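Local atomic coordinates of glycerol dehydrogenase (Schizosaccharomyces pombe, PDB entry 1TA9), a protein that oxidises glycerol to dihydroxyacetone with NAD+ in glycerol assimilation, probably with the zinc ion in its active site as cofactor. Residues His333-Val345 and Leu358-Leu371. Numbering follows the deposited sequence.
With ZN (zinc ion), chain I.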
ATOM      1  N   HIS B 333      30.221 -15.569  24.118  1.00 15.32           N
ATOM      2  CA  HIS B 333      28.988 -15.057  24.698  1.00 15.44           C
ATOM      3  C   HIS B 333      27.863 -14.839  23.686  1.00 15.02           C
ATOM      4  O   HIS B 333      26.749 -15.334  23.872  1.00 14.84           O
ATOM      5  CB  HIS B 333      29.261 -13.741  25.420  1.00 16.49           C
ATOM      6  CG  HIS B 333      28.047 -13.154  26.063  1.00 17.30           C
ATOM      7  ND1 HIS B 333      27.407 -13.755  27.125  1.00 17.94           N
ATOM      8  CD2 HIS B 333      27.332 -12.043  25.772  1.00 17.58           C
ATOM      9  CE1 HIS B 333      26.350 -13.040  27.461  1.00 18.20           C
ATOM     10  NE2 HIS B 333      26.281 -11.996  26.654  1.00 17.90           N
ATOM     11  N   GLY B 334      28.156 -14.087  22.629  1.00 14.56           N
ATOM     12  CA  GLY B 334      27.156 -13.805  21.615  1.00 14.31           C
ATOM     13  C   GLY B 334      26.643 -15.018  20.856  1.00 14.21           C
ATOM     14  O   GLY B 334      25.499 -15.030  20.394  1.00 14.37           O
ATOM     15  N   GLU B 335      27.483 -16.033  20.704  1.00 13.78           N
ATOM     16  CA  GLU B 335      27.081 -17.240  19.995  1.00 13.61           C
ATOM     17  C   GLU B 335      25.998 -17.940  20.804  1.00 13.53           C
ATOM     18  O   GLU B 335      25.038 -18.472  20.250  1.00 13.66           O
ATOM     19  CB  GLU B 335      28.303 -18.142  19.776  1.00 13.41           C
ATOM     20  CG  GLU B 335      29.440 -17.368  19.100  1.00 13.71           C
ATOM     21  CD  GLU B 335      30.718 -18.166  18.909  1.00 13.71           C
ATOM     22  OE1 GLU B 335      31.005 -19.052  19.739  1.00 13.11           O
ATOM     23  OE2 GLU B 335      31.449 -17.877  17.936  1.00 13.48           O
ATOM     24  N   LYS B 336      26.145 -17.921  22.123  1.00 13.31           N
ATOM     25  CA  LYS B 336      25.159 -18.537  22.996  1.00 13.46           C
ATOM     26  C   LYS B 336      23.908 -17.660  23.084  1.00 13.33           C
ATOM     27  O   LYS B 336      22.788 -18.163  23.048  1.00 13.41           O
ATOM     28  CB  LYS B 336      25.752 -18.757  24.395  1.00 14.04           C
ATOM     29  CG  LYS B 336      26.805 -19.867  24.445  1.00 14.64           C
ATOM     30  CD  LYS B 336      27.428 -20.014  25.833  1.00 15.70           C
ATOM     31  CE  LYS B 336      28.280 -18.807  26.202  1.00 16.20           C
ATOM     32  NZ  LYS B 336      28.968 -18.983  27.516  1.00 17.19           N
ATOM     33  N   VAL B 337      24.102 -16.347  23.184  1.00 13.03           N
ATOM     34  CA  VAL B 337      22.974 -15.423  23.283  1.00 13.01           C
ATOM     35  C   VAL B 337      22.071 -15.481  22.054  1.00 12.65           C
ATOM     36  O   VAL B 337      20.846 -15.388  22.168  1.00 12.70           O
ATOM     37  CB  VAL B 337      23.453 -13.963  23.482  1.00 12.89           C
ATOM     38  CG1 VAL B 337      22.281 -12.997  23.291  1.00 13.06           C
ATOM     39  CG2 VAL B 337      24.023 -13.792  24.882  1.00 13.15           C
ATOM     40  N   ALA B 338      22.674 -15.622  20.880  1.00 12.38           N
ATOM     41  CA  ALA B 338      21.899 -15.697  19.649  1.00 12.12           C
ATOM     42  C   ALA B 338      20.959 -16.901  19.717  1.00 11.91           C
ATOM     43  O   ALA B 338      19.768 -16.781  19.423  1.00 11.65           O
ATOM     44  CB  ALA B 338      22.827 -15.812  18.450  1.00 12.16           C
ATOM     45  N   TYR B 339      21.485 -18.061  20.105  1.00 11.20           N
ATOM     46  CA  TYR B 339      20.641 -19.247  20.206  1.00 11.02           C
ATOM     47  C   TYR B 339      19.563 -18.985  21.259  1.00 10.93           C
ATOM     48  O   TYR B 339      18.397 -19.319  21.062  1.00 10.90           O
ATOM     49  CB  TYR B 339      21.461 -20.479  20.606  1.00 10.70           C
ATOM     50  CG  TYR B 339      20.708 -21.781  20.412  1.00 10.69           C
ATOM     51  CD1 TYR B 339      20.771 -22.471  19.202  1.00 10.40           C
ATOM     52  CD2 TYR B 339      19.888 -22.295  21.421  1.00 10.55           C
ATOM     53  CE1 TYR B 339      20.037 -23.646  18.997  1.00 10.44           C
ATOM     54  CE2 TYR B 339      19.145 -23.465  21.223  1.00 10.42           C
ATOM     55  CZ  TYR B 339      19.226 -24.133  20.011  1.00 10.54           C
ATOM     56  OH  TYR B 339      18.485 -25.280  19.811  1.00 10.52           O
ATOM     57  N   GLY B 340      19.968 -18.382  22.374  1.00 10.77           N
ATOM     58  CA  GLY B 340      19.032 -18.074  23.442  1.00 10.71           C
ATOM     59  C   GLY B 340      17.925 -17.133  22.999  1.00 10.51           C
ATOM     60  O   GLY B 340      16.806 -17.195  23.513  1.00 10.38           O
ATOM     61  N   THR B 341      18.236 -16.257  22.049  1.00 10.35           N
ATOM     62  CA  THR B 341      17.250 -15.317  21.535  1.00 10.33           C
ATOM     63  C   THR B 341      16.203 -16.089  20.728  1.00 10.36           C
ATOM     64  O   THR B 341      15.013 -15.787  20.797  1.00 10.13           O
ATOM     65  CB  THR B 341      17.922 -14.234  20.660  1.00 10.56           C
ATOM     66  OG1 THR B 341      18.868 -13.507  21.459  1.00 10.08           O
ATOM     67  CG2 THR B 341      16.884 -13.252  20.112  1.00 10.35           C
ATOM     68  N   LEU B 342      16.643 -17.094  19.974  1.00 10.27           N
ATOM     69  CA  LEU B 342      15.703 -17.898  19.202  1.00 10.35           C
ATOM     70  C   LEU B 342      14.816 -18.671  20.169  1.00 10.39           C
ATOM     71  O   LEU B 342      13.631 -18.885  19.906  1.00 10.76           O
ATOM     72  CB  LEU B 342      16.439 -18.873  18.279  1.00 10.43           C
ATOM     73  CG  LEU B 342      17.176 -18.264  17.079  1.00 10.75           C
ATOM     74  CD1 LEU B 342      17.768 -19.384  16.226  1.00 10.81           C
ATOM     75  CD2 LEU B 342      16.215 -17.423  16.246  1.00 10.45           C
ATOM     76  N   VAL B 343      15.387 -19.094  21.291  1.00 10.30           N
ATOM     77  CA  VAL B 343      14.606 -19.820  22.281  1.00 10.31           C
ATOM     78  C   VAL B 343      13.544 -18.873  22.843  1.00 10.41           C
ATOM     79  O   VAL B 343      12.397 -19.278  23.049  1.00 10.59           O
ATOM     80  CB  VAL B 343      15.487 -20.347  23.442  1.00 10.21           C
ATOM     81  CG1 VAL B 343      14.615 -21.075  24.464  1.00 10.14           C
ATOM     82  CG2 VAL B 343      16.556 -21.305  22.898  1.00 10.03           C
ATOM     83  N   GLN B 344      13.911 -17.615  23.083  1.00 10.21           N
ATOM     84  CA  GLN B 344      12.925 -16.666  23.603  1.00 10.23           C
ATOM     85  C   GLN B 344      11.809 -16.479  22.581  1.00 10.13           C
ATOM     86  O   GLN B 344      10.653 -16.286  22.945  1.00  9.77           O
ATOM     87  CB  GLN B 344      13.542 -15.294  23.931  1.00 10.10           C
ATOM     88  CG  GLN B 344      12.474 -14.316  24.455  1.00 10.72           C
ATOM     89  CD  GLN B 344      13.034 -13.083  25.137  1.00 10.92           C
ATOM     90  OE1 GLN B 344      14.098 -13.129  25.756  1.00 11.08           O
ATOM     91  NE2 GLN B 344      12.297 -11.974  25.052  1.00 10.77           N
ATOM     92  N   VAL B 345      12.162 -16.541  21.300  1.00 10.14           N
ATOM     93  CA  VAL B 345      11.181 -16.387  20.230  1.00 10.37           C
ATOM     94  C   VAL B 345      10.166 -17.522  20.289  1.00 10.13           C
ATOM     95  O   VAL B 345       8.983 -17.331  19.995  1.00 10.01           O
ATOM     96  CB  VAL B 345      11.878 -16.363  18.846  1.00 10.80           C
ATOM     97  CG1 VAL B 345      10.872 -16.597  17.740  1.00 11.33           C
ATOM     98  CG2 VAL B 345      12.563 -15.014  18.651  1.00 11.31           C
ATOM     99  N   LEU B 358      14.314 -14.339  11.634  1.00 11.07           N
ATOM    100  CA  LEU B 358      15.424 -14.065  12.544  1.00 10.74           C
ATOM    101  C   LEU B 358      16.509 -15.131  12.417  1.00 10.54           C
ATOM    102  O   LEU B 358      17.693 -14.811  12.351  1.00 10.26           O
ATOM    103  CB  LEU B 358      14.927 -13.996  13.992  1.00 10.60           C
ATOM    104  CG  LEU B 358      15.959 -13.627  15.069  1.00 10.39           C
ATOM    105  CD1 LEU B 358      16.595 -12.277  14.751  1.00 10.21           C
ATOM    106  CD2 LEU B 358      15.268 -13.581  16.431  1.00 10.44           C
ATOM    107  N   ALA B 359      16.104 -16.396  12.381  1.00 10.47           N
ATOM    108  CA  ALA B 359      17.059 -17.490  12.249  1.00 10.51           C
ATOM    109  C   ALA B 359      17.860 -17.368  10.950  1.00 10.60           C
ATOM    110  O   ALA B 359      19.066 -17.630  10.931  1.00 10.41           O
ATOM    111  CB  ALA B 359      16.329 -18.827  12.293  1.00 10.20           C
ATOM    112  N   SER B 360      17.196 -16.977   9.863  1.00 10.62           N
ATOM    113  CA  SER B 360      17.887 -16.833   8.583  1.00 11.05           C
ATOM    114  C   SER B 360      18.928 -15.720   8.660  1.00 11.01           C
ATOM    115  O   SER B 360      20.021 -15.843   8.100  1.00 10.80           O
ATOM    116  CB  SER B 360      16.891 -16.541   7.453  1.00 11.34           C
ATOM    117  OG  SER B 360      16.110 -15.399   7.738  1.00 12.49           O
ATOM    118  N   PHE B 361      18.584 -14.635   9.350  1.00 10.92           N
ATOM    119  CA  PHE B 361      19.502 -13.515   9.515  1.00 10.87           C
ATOM    120  C   PHE B 361      20.729 -13.976  10.296  1.00 10.59           C
ATOM    121  O   PHE B 361      21.864 -13.664   9.928  1.00 10.27           O
ATOM    122  CB  PHE B 361      18.832 -12.367  10.280  1.00 11.52           C
ATOM    123  CG  PHE B 361      19.694 -11.131  10.385  1.00 12.27           C
ATOM    124  CD1 PHE B 361      19.820 -10.263   9.305  1.00 12.50           C
ATOM    125  CD2 PHE B 361      20.405 -10.855  11.551  1.00 12.47           C
ATOM    126  CE1 PHE B 361      20.646  -9.131   9.384  1.00 12.78           C
ATOM    127  CE2 PHE B 361      21.231  -9.730  11.639  1.00 12.62           C
ATOM    128  CZ  PHE B 361      21.351  -8.869  10.554  1.00 12.37           C
ATOM    129  N   MET B 362      20.497 -14.707  11.383  1.00 10.08           N
ATOM    130  CA  MET B 362      21.596 -15.213  12.197  1.00 10.04           C
ATOM    131  C   MET B 362      22.483 -16.137  11.369  1.00 10.09           C
ATOM    132  O   MET B 362      23.712 -16.077  11.456  1.00  9.65           O
ATOM    133  CB  MET B 362      21.064 -15.960  13.422  1.00  9.83           C
ATOM    134  CG  MET B 362      20.416 -15.058  14.466  1.00  9.93           C
ATOM    135  SD  MET B 362      19.772 -16.006  15.863  1.00 10.43           S
ATOM    136  CE  MET B 362      19.177 -14.667  16.955  1.00 10.31           C
ATOM    137  N   ALA B 363      21.855 -16.986  10.562  1.00 10.14           N
ATOM    138  CA  ALA B 363      22.598 -17.910   9.715  1.00 10.76           C
ATOM    139  C   ALA B 363      23.486 -17.149   8.731  1.00 11.23           C
ATOM    140  O   ALA B 363      24.628 -17.532   8.503  1.00 10.96           O
ATOM    141  CB  ALA B 363      21.637 -18.818   8.961  1.00 10.71           C
ATOM    142  N   LYS B 364      22.962 -16.075   8.144  1.00 11.76           N
ATOM    143  CA  LYS B 364      23.746 -15.290   7.188  1.00 12.50           C
ATOM    144  C   LYS B 364      24.955 -14.644   7.856  1.00 12.25           C
ATOM    145  O   LYS B 364      25.977 -14.410   7.212  1.00 12.05           O
ATOM    146  CB  LYS B 364      22.874 -14.209   6.539  1.00 13.60           C
ATOM    147  CG  LYS B 364      21.684 -14.770   5.774  1.00 15.53           C
ATOM    148  CD  LYS B 364      20.826 -13.665   5.163  1.00 16.93           C
ATOM    149  CE  LYS B 364      19.622 -14.260   4.443  1.00 18.00           C
ATOM    150  NZ  LYS B 364      18.776 -13.209   3.802  1.00 19.09           N
ATOM    151  N   CYS B 365      24.832 -14.358   9.150  1.00 12.00           N
ATOM    152  CA  CYS B 365      25.907 -13.743   9.919  1.00 12.03           C
ATOM    153  C   CYS B 365      26.882 -14.783  10.459  1.00 12.06           C
ATOM    154  O   CYS B 365      27.856 -14.438  11.126  1.00 11.92           O
ATOM    155  CB  CYS B 365      25.331 -12.939  11.092  1.00 12.18           C
ATOM    156  SG  CYS B 365      24.421 -11.456  10.604  1.00 12.87           S
ATOM    157  N   HIS B 366      26.601 -16.052  10.181  1.00 12.09           N
ATOM    158  CA  HIS B 366      27.438 -17.166  10.621  1.00 12.52           C
ATOM    159  C   HIS B 366      27.327 -17.462  12.116  1.00 12.25           C
ATOM    160  O   HIS B 366      28.308 -17.830  12.764  1.00 12.15           O
ATOM    161  CB  HIS B 366      28.907 -16.920  10.259  1.00 13.38           C
ATOM    162  CG  HIS B 366      29.711 -18.179  10.118  1.00 14.74           C
ATOM    163  ND1 HIS B 366      29.595 -19.018   9.029  1.00 15.69           N
ATOM    164  CD2 HIS B 366      30.636 -18.747  10.930  1.00 15.25           C
ATOM    165  CE1 HIS B 366      30.417 -20.045   9.175  1.00 15.37           C
ATOM    166  NE2 HIS B 366      31.059 -19.904  10.320  1.00 15.47           N
ATOM    167  N   LEU B 367      26.127 -17.286  12.660  1.00 11.82           N
ATOM    168  CA  LEU B 367      25.865 -17.577  14.061  1.00 11.73           C
ATOM    169  C   LEU B 367      25.217 -18.959  14.105  1.00 11.75           C
ATOM    170  O   LEU B 367      24.449 -19.318  13.212  1.00 11.68           O
ATOM    171  CB  LEU B 367      24.907 -16.537  14.655  1.00 11.55           C
ATOM    172  CG  LEU B 367      25.526 -15.174  14.985  1.00 11.37           C
ATOM    173  CD1 LEU B 367      24.435 -14.121  15.154  1.00 11.25           C
ATOM    174  CD2 LEU B 367      26.353 -15.297  16.265  1.00 11.13           C
ATOM    175  N   PRO B 368      25.518 -19.754  15.142  1.00 11.63           N
ATOM    176  CA  PRO B 368      24.934 -21.092  15.251  1.00 11.49           C
ATOM    177  C   PRO B 368      23.446 -21.037  15.592  1.00 11.46           C
ATOM    178  O   PRO B 368      23.043 -20.302  16.493  1.00 11.30           O
ATOM    179  CB  PRO B 368      25.758 -21.735  16.364  1.00 11.46           C
ATOM    180  CG  PRO B 368      26.069 -20.572  17.254  1.00 11.52           C
ATOM    181  CD  PRO B 368      26.445 -19.491  16.260  1.00 11.65           C
ATOM    182  N   ILE B 369      22.636 -21.808  14.870  1.00 11.13           N
ATOM    183  CA  ILE B 369      21.199 -21.836  15.120  1.00 11.40           C
ATOM    184  C   ILE B 369      20.692 -23.242  15.397  1.00 11.41           C
ATOM    185  O   ILE B 369      19.486 -23.465  15.479  1.00 11.66           O
ATOM    186  CB  ILE B 369      20.397 -21.256  13.936  1.00 11.40           C
ATOM    187  CG1 ILE B 369      20.665 -22.065  12.663  1.00 11.30           C
ATOM    188  CG2 ILE B 369      20.753 -19.790  13.746  1.00 11.67           C
ATOM    189  CD1 ILE B 369      19.783 -21.662  11.486  1.00 11.45           C
ATOM    190  N   THR B 370      21.615 -24.187  15.541  1.00 11.58           N
ATOM    191  CA  THR B 370      21.257 -25.574  15.821  1.00 11.95           C
ATOM    192  C   THR B 370      22.157 -26.135  16.912  1.00 12.24           C
ATOM    193  O   THR B 370      23.254 -25.626  17.140  1.00 12.03           O
ATOM    194  CB  THR B 370      21.416 -26.466  14.575  1.00 12.12           C
ATOM    195  OG1 THR B 370      22.769 -26.399  14.108  1.00 11.67           O
ATOM    196  CG2 THR B 370      20.479 -26.007  13.466  1.00 12.14           C
ATOM    197  N   LEU B 371      21.690 -27.185  17.581  1.00 12.39           N
ATOM    198  CA  LEU B 371      22.466 -27.826  18.641  1.00 12.84           C
ATOM    199  C   LEU B 371      23.745 -28.417  18.053  1.00 13.42           C
ATOM    200  O   LEU B 371      24.789 -28.458  18.712  1.00 13.17           O
ATOM    201  CB  LEU B 371      21.630 -28.925  19.312  1.00 12.49           C
ATOM    202  CG  LEU B 371      20.418 -28.434  20.112  1.00 12.15           C
ATOM    203  CD1 LEU B 371      19.535 -29.610  20.513  1.00 12.20           C
ATOM    204  CD2 LEU B 371      20.902 -27.676  21.347  1.00 11.63           C
TER
HETATM  205 ZN    ZN I1501      25.048 -10.122  26.456  1.00 34.17          ZN
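Met362 reaches across from helix 358-364 into the groove between Ala338, Thr341 and Leu342. Its CG lies anti to the carbonyl carbon (chi1 -70°) and the chain beyond is fully extended, which carries the thioether straight to the facing helix. There SD packs against Leu342 CG at 3.6 Å and also touches Ala338 CB, while CE ends 3.3 Å from Ala338 O and meets Thr341 CB. Leu342 runs the other way alongside it: its CG rests on the sulfur, CD2 continues to Leu358 CD2 and Ala359 CB, and CD1 turns to Ile369 CG2 at 3.9 Å. Farther along, Leu358 CD2 touches both Val345 CG2 and Thr341 CG2. The two helices form an antiparallel hairpin in the all-helical part of this iron-containing alcohol dehydrogenase fold; the axes of these segments approach to 10.8 Å, with an angle of 168° between their N-to-C directions. A Schellman motif at His366 ends the second helix and sends the chain back along the first, where Leu367 CD1 covers Ala338 CB and Pro368 CG sits 3.8 Å from Glu335 O. Tyr339 then lies along the returning chain. With Thr370 N at the edge of its ring, it brings CE1 to 3.6 Å from Ile369 O and its hydroxyl against Leu371 CG; that hydroxyl is hydrogen-bonded to Ile414 O of helix 407-428. With an alanine here the ring and hydroxyl are gone, which would probably leave the Ile414 carbonyl without its mate and open a gap beside Leu371. The hydroxyl of Thr341 bonds Val337 O at 2.8 Å from one face of the carbonyl plane, while the backbone N of Thr341 reaches the same oxygen from the other. At the N-terminal end of this helix, His333 NE2 binds the zinc ion at 2.2 Å, alongside Asp232 and His315.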